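Local coordinates for Abbfa_003403 (Acinetobacter baumannii, PDB 4ZXH), which is a four-domain nonribosomal peptide synthetase that probably joins and releases an aminoacyl or peptidyl product through its condensation, adenylation, carrier and thioesterase domains, at residues A[200-205]-A[301-306]; A[209-214]-A[345-350]; A[213-218]-A[424-429]; A[219-224]-A[933-938]; A[275-280]-A[352-357]. All blocks are in the same frame, centred on the assembly; numbering follows the deposited sequence.

Interaction 1: residues A[200-205]-A[301-306]; sequences IFWKNA and IAIHMD
Trp202, on helix 197-205, reaches the start of strand 302-306 with the far end of its six-membered ring. Its CH2 lies 3.7 Å from Ile301 CB, and its CZ2 is 3.7 Å from Ile301 CG2. Ile303 CD1 comes to the ring edge, with 4.4 Å between it and Trp202 CH2. Phe201 CD2 lies over one face of the indole. The indole nitrogen points elsewhere and donates to His330 O. Ala205 is the second main contributor. Ala205 O, in the last turn of the helix, accepts from His304 ND1 at 3.2 Å. The donor lies in the carbonyl plane, and the oxygen lies close to the imidazole plane. CG of His304 stands opposite the backbone N (chi1 168°), which turns the ring toward the helix end. His304 NE2 has a weak bond to Asn275 ND2. This pairing is consistent with a proton on ND1 and a lone pair on NE2, so the imidazole would link a helix-end carbonyl to the neighbouring strand.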
# COMPACT_ATOMS: atom_id res chain seq x y z
N ILE A 200 -28.62 -2.46 -9.57
CA ILE A 200 -28.83 -1.20 -8.88
C ILE A 200 -28.77 -1.40 -7.37
O ILE A 200 -28.16 -0.60 -6.66
CB ILE A 200 -30.17 -0.56 -9.27
CG1 ILE A 200 -30.17 -0.26 -10.77
CG2 ILE A 200 -30.43 0.69 -8.46
CD1 ILE A 200 -31.56 -0.12 -11.35
N PHE A 201 -29.40 -2.47 -6.89
CA PHE A 201 -29.40 -2.79 -5.46
C PHE A 201 -27.99 -2.80 -4.89
O PHE A 201 -27.73 -2.14 -3.88
CB PHE A 201 -30.07 -4.15 -5.21
CG PHE A 201 -29.96 -4.61 -3.78
CD1 PHE A 201 -30.98 -4.36 -2.88
CD2 PHE A 201 -28.84 -5.31 -3.34
CE1 PHE A 201 -30.89 -4.80 -1.56
CE2 PHE A 201 -28.74 -5.74 -2.01
CZ PHE A 201 -29.77 -5.49 -1.13
N TRP A 202 -27.10 -3.56 -5.52
CA TRP A 202 -25.73 -3.69 -5.05
C TRP A 202 -24.96 -2.39 -5.18
O TRP A 202 -24.15 -2.04 -4.33
CB TRP A 202 -25.00 -4.79 -5.81
CG TRP A 202 -25.47 -6.16 -5.48
CD1 TRP A 202 -26.07 -7.05 -6.32
CD2 TRP A 202 -25.39 -6.80 -4.20
NE1 TRP A 202 -26.37 -8.21 -5.65
CE2 TRP A 202 -25.97 -8.08 -4.34
CE3 TRP A 202 -24.90 -6.42 -2.95
CZ2 TRP A 202 -26.05 -8.98 -3.29
CZ3 TRP A 202 -24.99 -7.31 -1.90
CH2 TRP A 202 -25.56 -8.57 -2.08
N LYS A 203 -25.22 -1.68 -6.27
CA LYS A 203 -24.55 -0.42 -6.52
C LYS A 203 -24.86 0.53 -5.37
O LYS A 203 -23.98 1.27 -4.92
CB LYS A 203 -24.97 0.15 -7.88
CG LYS A 203 -23.94 1.03 -8.57
CD LYS A 203 -24.53 1.70 -9.81
CE LYS A 203 -24.44 0.84 -11.06
NZ LYS A 203 -23.04 0.73 -11.59
N ASN A 204 -26.09 0.49 -4.86
CA ASN A 204 -26.46 1.36 -3.74
C ASN A 204 -26.02 0.81 -2.38
O ASN A 204 -25.61 1.55 -1.49
CB ASN A 204 -27.97 1.62 -3.73
CG ASN A 204 -28.41 2.52 -4.89
OD1 ASN A 204 -27.62 3.32 -5.40
ND2 ASN A 204 -29.66 2.38 -5.31
N ALA A 205 -26.10 -0.51 -2.23
CA ALA A 205 -25.70 -1.15 -0.99
C ALA A 205 -24.22 -0.91 -0.68
O ALA A 205 -23.83 -0.82 0.48
CB ALA A 205 -26.00 -2.65 -1.05
N ILE A 301 -21.21 -12.69 -2.07
CA ILE A 301 -21.90 -11.41 -1.92
C ILE A 301 -21.29 -10.60 -0.79
O ILE A 301 -20.86 -11.17 0.22
CB ILE A 301 -23.42 -11.56 -1.67
CG1 ILE A 301 -23.68 -12.38 -0.41
CG2 ILE A 301 -24.13 -12.13 -2.87
CD1 ILE A 301 -25.18 -12.59 -0.14
N ALA A 302 -21.24 -9.28 -0.96
CA ALA A 302 -20.73 -8.37 0.07
C ALA A 302 -21.85 -7.67 0.85
O ALA A 302 -22.64 -6.90 0.29
CB ALA A 302 -19.80 -7.34 -0.56
N ILE A 303 -21.91 -7.93 2.16
CA ILE A 303 -22.90 -7.28 3.01
C ILE A 303 -22.26 -6.11 3.76
O ILE A 303 -21.42 -6.31 4.65
CB ILE A 303 -23.50 -8.24 4.03
CG1 ILE A 303 -24.00 -9.52 3.36
CG2 ILE A 303 -24.61 -7.55 4.78
CD1 ILE A 303 -24.96 -9.27 2.26
N HIS A 304 -22.64 -4.90 3.39
CA HIS A 304 -22.13 -3.71 4.05
C HIS A 304 -23.15 -3.24 5.09
O HIS A 304 -24.26 -2.84 4.73
CB HIS A 304 -21.82 -2.62 3.02
CG HIS A 304 -21.56 -1.27 3.60
ND1 HIS A 304 -21.86 -0.10 2.92
CD2 HIS A 304 -21.02 -0.89 4.78
CE1 HIS A 304 -21.53 0.94 3.67
NE2 HIS A 304 -21.02 0.49 4.80
N MET A 305 -22.78 -3.33 6.37
CA MET A 305 -23.63 -2.92 7.49
C MET A 305 -23.20 -1.57 8.04
O MET A 305 -22.01 -1.33 8.23
CB MET A 305 -23.59 -3.94 8.64
CG MET A 305 -24.22 -5.32 8.37
SD MET A 305 -26.00 -5.31 8.25
CE MET A 305 -26.41 -4.32 9.69
N ASP A 306 -24.15 -0.70 8.31
CA ASP A 306 -23.83 0.49 9.08
C ASP A 306 -24.21 0.21 10.52
O ASP A 306 -25.39 0.23 10.86
CB ASP A 306 -24.56 1.72 8.54
CG ASP A 306 -24.00 3.02 9.08
OD1 ASP A 306 -23.23 2.97 10.06
OD2 ASP A 306 -24.31 4.09 8.52

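Interaction 2: residues A[209-214]-A[345-350]; sequences APHVHS and KRDGSI. With PNS (4'-phosphopantetheine), chain B.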
# COMPACT_ATOMS: atom_id res chain seq x y z
N ALA A 209 -19.29 2.11 0.90
CA ALA A 209 -18.43 1.12 1.55
C ALA A 209 -17.02 1.65 1.63
O ALA A 209 -16.53 2.28 0.69
CB ALA A 209 -18.45 -0.19 0.80
N PRO A 210 -16.34 1.40 2.76
CA PRO A 210 -14.93 1.79 2.77
C PRO A 210 -14.10 0.93 1.81
O PRO A 210 -14.42 -0.22 1.51
CB PRO A 210 -14.52 1.56 4.23
CG PRO A 210 -15.36 0.43 4.64
CD PRO A 210 -16.70 0.61 3.94
N HIS A 211 -13.02 1.52 1.34
CA HIS A 211 -12.07 0.85 0.48
C HIS A 211 -11.43 -0.33 1.20
O HIS A 211 -11.25 -1.39 0.60
CB HIS A 211 -11.02 1.87 0.05
CG HIS A 211 -9.92 1.30 -0.78
ND1 HIS A 211 -10.01 1.17 -2.15
CD2 HIS A 211 -8.68 0.85 -0.44
CE1 HIS A 211 -8.88 0.67 -2.61
NE2 HIS A 211 -8.06 0.46 -1.59
N VAL A 212 -11.12 -0.15 2.48
CA VAL A 212 -10.49 -1.20 3.28
C VAL A 212 -10.93 -1.06 4.74
O VAL A 212 -11.26 0.04 5.20
CB VAL A 212 -8.94 -1.15 3.16
CG1 VAL A 212 -8.38 0.19 3.60
CG2 VAL A 212 -8.30 -2.24 3.97
N HIS A 213 -10.96 -2.18 5.46
CA HIS A 213 -11.33 -2.17 6.88
C HIS A 213 -10.25 -1.49 7.69
O HIS A 213 -9.16 -1.24 7.20
CB HIS A 213 -11.52 -3.58 7.39
CG HIS A 213 -10.26 -4.38 7.40
ND1 HIS A 213 -9.29 -4.24 8.37
CD2 HIS A 213 -9.79 -5.31 6.53
CE1 HIS A 213 -8.29 -5.06 8.11
NE2 HIS A 213 -8.57 -5.72 7.00
N SER A 214 -10.54 -1.23 8.96
CA SER A 214 -9.59 -0.50 9.78
C SER A 214 -9.25 -1.29 11.02
O SER A 214 -9.13 -0.74 12.11
CB SER A 214 -10.14 0.87 10.16
OG SER A 214 -10.70 1.53 9.03
N LYS A 345 -11.42 1.70 -6.54
CA LYS A 345 -10.03 1.86 -6.92
C LYS A 345 -9.35 0.52 -6.83
O LYS A 345 -9.28 -0.06 -5.75
CB LYS A 345 -9.31 2.85 -6.01
CG LYS A 345 -7.88 3.13 -6.45
CD LYS A 345 -7.05 3.81 -5.36
CE LYS A 345 -7.28 5.30 -5.31
NZ LYS A 345 -6.55 5.84 -4.14
N ARG A 346 -8.85 0.00 -7.95
CA ARG A 346 -8.17 -1.28 -7.93
C ARG A 346 -6.85 -1.14 -7.17
O ARG A 346 -6.13 -0.16 -7.32
CB ARG A 346 -7.95 -1.80 -9.34
CG ARG A 346 -9.24 -1.98 -10.13
CD ARG A 346 -10.29 -2.85 -9.43
NE ARG A 346 -11.25 -3.36 -10.42
CZ ARG A 346 -12.20 -2.62 -10.99
NH1 ARG A 346 -12.34 -1.34 -10.66
NH2 ARG A 346 -13.02 -3.15 -11.89
N ASP A 347 -6.55 -2.14 -6.35
CA ASP A 347 -5.48 -2.06 -5.37
C ASP A 347 -5.00 -3.50 -5.12
O ASP A 347 -5.71 -4.32 -4.57
CB ASP A 347 -6.02 -1.36 -4.10
CG ASP A 347 -4.98 -1.19 -3.00
OD1 ASP A 347 -4.03 -2.00 -2.90
OD2 ASP A 347 -5.15 -0.24 -2.19
N GLY A 348 -3.78 -3.79 -5.55
CA GLY A 348 -3.23 -5.14 -5.53
C GLY A 348 -2.92 -5.70 -4.15
O GLY A 348 -2.43 -6.83 -4.02
N SER A 349 -3.23 -4.92 -3.12
CA SER A 349 -2.93 -5.31 -1.76
C SER A 349 -4.14 -5.91 -1.05
O SER A 349 -4.00 -6.49 0.02
CB SER A 349 -2.47 -4.09 -0.98
OG SER A 349 -3.56 -3.22 -0.82
N ILE A 350 -5.32 -5.70 -1.63
CA ILE A 350 -6.57 -6.14 -1.02
C ILE A 350 -7.49 -6.75 -2.04
O ILE A 350 -7.45 -6.42 -3.22
CB ILE A 350 -7.33 -4.97 -0.33
CG1 ILE A 350 -7.70 -3.88 -1.36
CG2 ILE A 350 -6.53 -4.40 0.82
CD1 ILE A 350 -8.55 -2.76 -0.81
O23 PNS B . -10.49 -6.23 -10.26
P24 PNS B . -11.34 -6.94 -11.28
O25 PNS B . -12.33 -6.14 -12.07
O27 PNS B . -12.16 -8.05 -10.44
C28 PNS B . -11.48 -9.00 -9.62
C29 PNS B . -12.49 -9.94 -9.01
C30 PNS B . -13.23 -10.57 -10.19
C31 PNS B . -13.46 -9.15 -8.13
C32 PNS B . -11.77 -10.98 -8.14
O33 PNS B . -10.81 -10.27 -7.34
C34 PNS B . -12.75 -11.76 -7.30
O35 PNS B . -13.64 -12.46 -7.79
N36 PNS B . -12.64 -11.69 -5.98
C37 PNS B . -13.54 -12.40 -5.08
C38 PNS B . -12.69 -13.34 -4.23
C39 PNS B . -13.48 -14.57 -3.90
O40 PNS B . -14.24 -15.06 -4.72
N41 PNS B . -13.26 -15.05 -2.68
C42 PNS B . -13.85 -16.21 -2.06
C43 PNS B . -13.47 -16.00 -0.61
S44 PNS B . -14.88 -15.25 0.22
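His211 meets Asp347 through a His-carboxylate hydrogen bond, beside a type I beta turn that runs from Asp347 to Ile350. The contact joins two loops of the condensation domain. Lys345 comes first: its carbonyl oxygen sits at the edge of the imidazole, near CE1. Arg346 turns the other way, to the 4'-phosphopantetheine phosphate. Its NE donates to O23 at 3.0 Å, and its NH2 donates to O25 at 3.1 Å. The cofactor is also hydrogen-bonded to Ser1008 N of the carrier domain and to Asn351 OD1, so this loop probably helps hold the carrier arm at the condensation domain. Asp347 follows. Its OD2 receives His211 NE2 at 3.1 Å in a fairly straight bond (163°). The histidine approaches on the anti side of the oxygen, 31° out of the carboxylate plane. OD2 also accepts from Tyr935 N, so two donors grip it. The other oxygen, OD1, takes the backbone N of Ser349 at 3.0 Å, which makes an Asx turn. The beta turn closes with Ile350 N bonded to Asp347 O at 3.3 Å. Ile350 then sends its CG1 branch between its own backbone N and carbonyl carbon (chi1 61°). This brings CD1 over one face of the His211 ring, while Ile350 CG2 rests 4.2 Å from Val212 CG2.

Interaction 3: residues A[213-218]-A[424-429]; sequences HSIPLD and DLFSAQ
Leu217 overlaps Phe426 and Leu425 with its two methyl groups. CD2 lies 3.6 Å from Phe426 CZ, and CD1 lies 4.0 Å from Leu425 CD2. The two leucines run side by side and point the same way. Ile215 CG2 reaches the same end of the phenyl ring, 4.1 Å from Phe426 CE1, and the two side chains cross at about a right angle. Leu425 CB lies over one face of the ring, toward the rim. Polar bonds continue the contact. Asp218 N donates to Leu425 O at 2.8 Å, almost in line with the carbonyl bond. Asp218 OD2 accepts from Ser427 N at 3.1 Å in a nearly straight bond (168°), and weakly from Ser427 OG. Ser430 OG is a further partner of OD2. Ser427 OG sits between its own backbone N and carbonyl carbon (chi1 69°), and it caps Ser430 N. The loop aspartate therefore braces a serine N-cap at the start of helix 428-447 in the condensation domain.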
# COMPACT_ATOMS: atom_id res chain seq x y z
N HIS A 213 -10.96 -2.18 5.46
CA HIS A 213 -11.33 -2.17 6.88
C HIS A 213 -10.25 -1.49 7.69
O HIS A 213 -9.16 -1.24 7.20
CB HIS A 213 -11.52 -3.58 7.39
CG HIS A 213 -10.26 -4.38 7.40
ND1 HIS A 213 -9.29 -4.24 8.37
CD2 HIS A 213 -9.79 -5.31 6.53
CE1 HIS A 213 -8.29 -5.06 8.11
NE2 HIS A 213 -8.57 -5.72 7.00
N SER A 214 -10.54 -1.23 8.96
CA SER A 214 -9.59 -0.50 9.78
C SER A 214 -9.25 -1.29 11.02
O SER A 214 -9.13 -0.74 12.11
CB SER A 214 -10.14 0.87 10.16
OG SER A 214 -10.70 1.53 9.03
N ILE A 215 -9.12 -2.60 10.85
CA ILE A 215 -8.63 -3.43 11.93
C ILE A 215 -7.12 -3.27 12.05
O ILE A 215 -6.40 -3.38 11.06
CB ILE A 215 -8.98 -4.90 11.69
CG1 ILE A 215 -10.49 -5.08 11.72
CG2 ILE A 215 -8.34 -5.78 12.76
CD1 ILE A 215 -10.95 -6.44 11.26
N PRO A 216 -6.64 -2.98 13.27
CA PRO A 216 -5.19 -2.83 13.47
C PRO A 216 -4.41 -4.09 13.07
O PRO A 216 -4.75 -5.20 13.50
CB PRO A 216 -5.06 -2.57 14.97
CG PRO A 216 -6.41 -2.08 15.38
CD PRO A 216 -7.39 -2.81 14.52
N LEU A 217 -3.40 -3.91 12.23
CA LEU A 217 -2.58 -5.02 11.78
C LEU A 217 -1.35 -5.14 12.65
O LEU A 217 -0.95 -4.19 13.32
CB LEU A 217 -2.17 -4.85 10.32
CG LEU A 217 -3.27 -4.49 9.33
CD1 LEU A 217 -2.69 -4.46 7.91
CD2 LEU A 217 -4.43 -5.46 9.44
N ASP A 218 -0.76 -6.34 12.66
CA ASP A 218 0.48 -6.57 13.38
C ASP A 218 1.68 -6.26 12.51
O ASP A 218 2.77 -5.98 13.01
CB ASP A 218 0.53 -8.01 13.87
CG ASP A 218 -0.43 -8.27 15.01
OD1 ASP A 218 -0.42 -7.48 15.99
OD2 ASP A 218 -1.20 -9.24 14.93
N ASP A 424 0.63 -12.33 6.76
CA ASP A 424 1.44 -11.14 6.50
C ASP A 424 0.84 -9.93 7.22
O ASP A 424 1.47 -8.88 7.33
CB ASP A 424 1.55 -10.86 5.00
CG ASP A 424 2.52 -11.80 4.28
OD1 ASP A 424 3.27 -12.55 4.96
OD2 ASP A 424 2.56 -11.78 3.04
N LEU A 425 -0.36 -10.10 7.74
CA LEU A 425 -1.05 -9.04 8.46
C LEU A 425 -1.16 -9.32 9.96
O LEU A 425 -1.02 -8.42 10.79
CB LEU A 425 -2.43 -8.82 7.86
CG LEU A 425 -2.41 -8.68 6.34
CD1 LEU A 425 -3.79 -8.32 5.83
CD2 LEU A 425 -1.37 -7.66 5.91
N PHE A 426 -1.42 -10.58 10.30
CA PHE A 426 -1.68 -10.95 11.68
C PHE A 426 -0.73 -12.00 12.24
O PHE A 426 -0.26 -12.90 11.52
CB PHE A 426 -3.12 -11.44 11.80
CG PHE A 426 -4.13 -10.41 11.42
CD1 PHE A 426 -4.30 -9.27 12.19
CD2 PHE A 426 -4.89 -10.56 10.28
CE1 PHE A 426 -5.23 -8.29 11.84
CE2 PHE A 426 -5.83 -9.60 9.91
CZ PHE A 426 -6.00 -8.47 10.70
N SER A 427 -0.44 -11.88 13.53
CA SER A 427 0.38 -12.87 14.22
C SER A 427 -0.50 -14.03 14.70
O SER A 427 -1.73 -13.91 14.72
CB SER A 427 1.10 -12.22 15.40
OG SER A 427 0.17 -11.86 16.42
N ALA A 428 0.12 -15.14 15.08
CA ALA A 428 -0.65 -16.27 15.61
C ALA A 428 -1.34 -15.85 16.88
O ALA A 428 -2.48 -16.25 17.14
CB ALA A 428 0.25 -17.47 15.87
N GLN A 429 -0.66 -15.02 17.65
CA GLN A 429 -1.18 -14.55 18.93
C GLN A 429 -2.44 -13.71 18.74
O GLN A 429 -3.39 -13.83 19.51
CB GLN A 429 -0.11 -13.75 19.66
CG GLN A 429 -0.20 -13.86 21.17
CD GLN A 429 1.11 -13.54 21.86
OE1 GLN A 429 2.10 -13.18 21.21
NE2 GLN A 429 1.14 -13.70 23.18

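Interaction 4: residues A[219-224]-A[933-938]; sequences YPRPAV and PAYMVP
Arg221 donates from NE to Tyr935 OH at 2.9 Å, with an N-H...O angle of 148°. The arginine belongs to the condensation domain and the tyrosine to the C-terminal part of the adenylation domain, so the bond crosses a domain interface. NE lies near the plane of the phenol ring, at its edge. The two side chains cross at about a right angle, and the guanidinium and ring planes are 66° apart. The arginine chain is extended through chi2 and bends at chi3 (-63°), which turns NE to the phenol oxygen. Pro933 packs against the backbone and CB of Arg221. Its CG is 3.5 Å from Arg221 O and 4.1 Å from Arg221 CB. Ala223 also closes on the proline, with its CA 3.9 Å from Pro933 N. The second shell sets these groups in place. Arg221 NH2 forms a salt bridge with Asp402 OD2, an oxygen that His213 NE2 also uses. The Tyr935 ring meets Phe876 with the planes nearly perpendicular. Residues 934-936 form a short 3-10 segment, entered through a bond from Met936 N to Pro933 O at 2.9 Å. The chemistry divides the work of the guanidinium. Its charge is probably balanced largely by Asp402 within the condensation domain, while NE gives the neighbouring domain a directed hydrogen bond to the phenol oxygen.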
# COMPACT_ATOMS: atom_id res chain seq x y z
N TYR A 219 1.48 -6.29 11.20
CA TYR A 219 2.54 -6.04 10.24
C TYR A 219 2.02 -5.09 9.18
O TYR A 219 0.82 -5.01 8.96
CB TYR A 219 3.02 -7.35 9.62
CG TYR A 219 3.23 -8.45 10.64
CD1 TYR A 219 4.22 -8.33 11.61
CD2 TYR A 219 2.43 -9.59 10.64
CE1 TYR A 219 4.41 -9.32 12.57
CE2 TYR A 219 2.62 -10.59 11.60
CZ TYR A 219 3.61 -10.44 12.56
OH TYR A 219 3.81 -11.41 13.52
N PRO A 220 2.93 -4.36 8.51
CA PRO A 220 2.51 -3.50 7.40
C PRO A 220 2.01 -4.30 6.18
O PRO A 220 2.63 -5.29 5.78
CB PRO A 220 3.78 -2.72 7.06
CG PRO A 220 4.90 -3.57 7.57
CD PRO A 220 4.36 -4.22 8.80
N ARG A 221 0.90 -3.86 5.61
CA ARG A 221 0.32 -4.55 4.47
C ARG A 221 1.24 -4.49 3.24
O ARG A 221 1.67 -3.41 2.82
CB ARG A 221 -1.06 -3.95 4.15
CG ARG A 221 -1.85 -4.78 3.18
CD ARG A 221 -3.08 -4.04 2.70
NE ARG A 221 -4.00 -3.76 3.79
CZ ARG A 221 -4.92 -4.62 4.23
NH1 ARG A 221 -5.70 -4.28 5.24
NH2 ARG A 221 -5.04 -5.81 3.65
N PRO A 222 1.55 -5.65 2.65
CA PRO A 222 2.38 -5.72 1.44
C PRO A 222 1.72 -5.06 0.25
O PRO A 222 0.49 -5.05 0.15
CB PRO A 222 2.54 -7.23 1.19
CG PRO A 222 2.26 -7.85 2.52
CD PRO A 222 1.22 -6.98 3.18
N ALA A 223 2.52 -4.52 -0.66
CA ALA A 223 1.98 -3.81 -1.81
C ALA A 223 1.16 -4.74 -2.70
O ALA A 223 0.11 -4.35 -3.23
CB ALA A 223 3.09 -3.15 -2.60
N VAL A 224 1.61 -5.98 -2.86
CA VAL A 224 0.85 -6.95 -3.65
C VAL A 224 0.56 -8.23 -2.84
O VAL A 224 1.46 -8.89 -2.32
CB VAL A 224 1.57 -7.31 -4.98
CG1 VAL A 224 0.77 -8.28 -5.77
CG2 VAL A 224 1.78 -6.07 -5.80
N PRO A 933 0.67 -0.29 -0.64
CA PRO A 933 -0.71 -0.48 -1.10
C PRO A 933 -1.17 0.80 -1.74
O PRO A 933 -0.70 1.87 -1.33
CB PRO A 933 -1.49 -0.77 0.19
CG PRO A 933 -0.48 -1.26 1.13
CD PRO A 933 0.83 -0.59 0.79
N ALA A 934 -2.06 0.71 -2.71
CA ALA A 934 -2.49 1.87 -3.47
C ALA A 934 -3.07 2.95 -2.58
O ALA A 934 -2.86 4.14 -2.82
CB ALA A 934 -3.49 1.46 -4.51
N TYR A 935 -3.79 2.57 -1.53
CA TYR A 935 -4.43 3.57 -0.70
C TYR A 935 -3.42 4.32 0.17
O TYR A 935 -3.76 5.34 0.76
CB TYR A 935 -5.53 2.95 0.18
CG TYR A 935 -5.09 1.94 1.22
CD1 TYR A 935 -5.08 0.57 0.93
CD2 TYR A 935 -4.74 2.34 2.50
CE1 TYR A 935 -4.69 -0.37 1.89
CE2 TYR A 935 -4.35 1.41 3.47
CZ TYR A 935 -4.33 0.06 3.15
OH TYR A 935 -3.94 -0.85 4.11
N MET A 936 -2.18 3.84 0.23
CA MET A 936 -1.16 4.53 1.01
C MET A 936 -0.19 5.37 0.16
O MET A 936 0.82 5.87 0.66
CB MET A 936 -0.40 3.50 1.86
CG MET A 936 -1.30 2.91 2.93
SD MET A 936 -0.63 1.56 3.90
CE MET A 936 0.58 2.44 4.89
N VAL A 937 -0.49 5.53 -1.13
CA VAL A 937 0.35 6.32 -2.01
C VAL A 937 -0.08 7.78 -2.04
O VAL A 937 -1.20 8.08 -2.46
CB VAL A 937 0.33 5.80 -3.44
CG1 VAL A 937 1.14 6.75 -4.35
CG2 VAL A 937 0.85 4.39 -3.50
N PRO A 938 0.81 8.69 -1.60
CA PRO A 938 0.49 10.12 -1.46
C PRO A 938 0.03 10.76 -2.76
O PRO A 938 0.47 10.36 -3.84
CB PRO A 938 1.82 10.73 -1.01
CG PRO A 938 2.48 9.64 -0.27
CD PRO A 938 2.14 8.39 -1.05

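Interaction 5: residues A[275-280]-A[352-357]; sequences NLVIAT and PLAQIG
Ile356 O receives the backbone N of Ala279 at 2.8 Å, in an almost straight bond (172°). The donor lies in the carbonyl plane. Ile278 adds a CA-H...O contact to the same oxygen, with 3.5 Å between Ile278 CA and Ile356 O. Gly357 CA makes a similar contact with Ala279 O. With the backbone bond of Ala279 to Met358, the N-H...O bond makes a single bridge between Ala279 and Gly357. Next to the bridge, Ala354 CB meets two side chains of the strand: it is 3.8 Å from Val277 CG1 and 3.8 Å from Ala279 CB. CG1 of Val277 stands opposite the backbone N (chi1 -180°) and also lies near Leu353 O. A water donates to Val277 O at 3.1 Å, close to Gln355. The side chain of Ala279 is about 4 Å from the bound 4'-phosphopantetheine, and Pro352 touches the cofactor. Strand 275-279 pairs antiparallel with strand 302-306 and here bridges to strand 356-360, the edge of a four-strand sheet. Ile278 packs on helix 255-271, and Leu353 packs on helix 335-342.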
# COMPACT_ATOMS: atom_id res chain seq x y z
N ASN A 275 -18.83 1.40 9.70
CA ASN A 275 -19.09 0.87 8.37
C ASN A 275 -18.18 -0.33 8.11
O ASN A 275 -16.97 -0.18 7.91
CB ASN A 275 -18.91 1.95 7.32
CG ASN A 275 -20.02 2.99 7.35
OD1 ASN A 275 -19.80 4.16 7.69
ND2 ASN A 275 -21.22 2.58 6.98
N LEU A 276 -18.78 -1.51 8.12
CA LEU A 276 -18.04 -2.75 7.94
C LEU A 276 -18.61 -3.56 6.80
O LEU A 276 -19.84 -3.63 6.64
CB LEU A 276 -18.08 -3.58 9.21
CG LEU A 276 -17.71 -2.85 10.49
CD1 LEU A 276 -18.33 -3.57 11.69
CD2 LEU A 276 -16.21 -2.79 10.61
N VAL A 277 -17.74 -4.18 6.00
CA VAL A 277 -18.19 -5.11 4.96
C VAL A 277 -17.71 -6.53 5.22
O VAL A 277 -16.55 -6.75 5.54
CB VAL A 277 -17.70 -4.67 3.57
CG1 VAL A 277 -18.19 -5.64 2.52
CG2 VAL A 277 -18.19 -3.28 3.26
N ILE A 278 -18.63 -7.49 5.09
CA ILE A 278 -18.29 -8.91 5.21
C ILE A 278 -18.80 -9.69 3.99
O ILE A 278 -19.99 -9.63 3.67
CB ILE A 278 -18.88 -9.53 6.48
CG1 ILE A 278 -18.28 -8.90 7.72
CG2 ILE A 278 -18.62 -11.03 6.51
CD1 ILE A 278 -18.66 -9.61 8.99
N ALA A 279 -17.91 -10.44 3.34
CA ALA A 279 -18.30 -11.25 2.18
C ALA A 279 -18.88 -12.58 2.65
O ALA A 279 -18.35 -13.17 3.58
CB ALA A 279 -17.11 -11.49 1.25
N THR A 280 -19.95 -13.04 2.00
CA THR A 280 -20.57 -14.35 2.28
C THR A 280 -20.97 -15.13 1.03
O THR A 280 -22.00 -14.87 0.45
CB THR A 280 -21.86 -14.23 3.11
OG1 THR A 280 -21.65 -13.37 4.23
CG2 THR A 280 -22.25 -15.61 3.60
N PRO A 352 -10.96 -6.58 -3.69
CA PRO A 352 -11.91 -5.48 -3.92
C PRO A 352 -13.16 -5.56 -3.04
O PRO A 352 -13.64 -6.67 -2.83
CB PRO A 352 -12.29 -5.65 -5.39
CG PRO A 352 -11.12 -6.32 -6.00
CD PRO A 352 -10.53 -7.22 -4.95
N LEU A 353 -13.65 -4.42 -2.53
CA LEU A 353 -14.94 -4.34 -1.81
C LEU A 353 -15.04 -5.02 -0.44
O LEU A 353 -15.65 -4.47 0.48
CB LEU A 353 -16.07 -4.91 -2.67
CG LEU A 353 -16.36 -4.12 -3.93
CD1 LEU A 353 -17.63 -4.66 -4.57
CD2 LEU A 353 -16.48 -2.61 -3.64
N ALA A 354 -14.47 -6.22 -0.31
CA ALA A 354 -14.51 -6.94 0.96
C ALA A 354 -13.19 -7.67 1.23
O ALA A 354 -12.63 -8.32 0.34
CB ALA A 354 -15.66 -7.94 0.97
N GLN A 355 -12.72 -7.58 2.47
CA GLN A 355 -11.50 -8.28 2.85
C GLN A 355 -11.73 -9.22 4.04
O GLN A 355 -10.79 -9.81 4.56
CB GLN A 355 -10.41 -7.28 3.19
CG GLN A 355 -10.08 -6.31 2.06
CD GLN A 355 -10.96 -5.08 2.04
OE1 GLN A 355 -11.25 -4.49 3.09
NE2 GLN A 355 -11.40 -4.69 0.85
N ILE A 356 -12.98 -9.31 4.47
CA ILE A 356 -13.38 -10.14 5.59
C ILE A 356 -14.47 -11.07 5.08
O ILE A 356 -15.35 -10.63 4.34
CB ILE A 356 -13.95 -9.30 6.77
CG1 ILE A 356 -13.08 -8.08 7.06
CG2 ILE A 356 -14.13 -10.18 8.02
CD1 ILE A 356 -11.69 -8.42 7.43
N GLY A 357 -14.43 -12.33 5.47
CA GLY A 357 -15.43 -13.27 4.99
C GLY A 357 -16.01 -14.15 6.08
O GLY A 357 -15.41 -14.34 7.14
O HOH W 1 -13.87 -6.22 4.14

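Interactions 1 and 5 share a two-strand sheet. Ile301 O lies 2.7 Å from Thr280 N, and Met305 N lies 3.0 Å from Leu276 O; the centres of the two interactions are about 10 Å apart. Interactions 2, 3 and 4 follow one long loop, 209-224, from the sheet to the domain interface. Interaction 2 connects to both sides: it touches interaction 5 through Gln355 and interaction 4 through Asp347 OD2, 3.2 Å from Tyr935 N. Interactions 3 and 4 meet where Leu425 and Ser427 touch Arg221 and Tyr219. The 4'-phosphopantetheine runs past interactions 2 and 5. In interaction 1, the side chain of Ala302 is about 9 Å from the bound 4'-phosphopantetheine. In interaction 4, the side chain of Arg221 is about 13 Å from the bound 4'-phosphopantetheine.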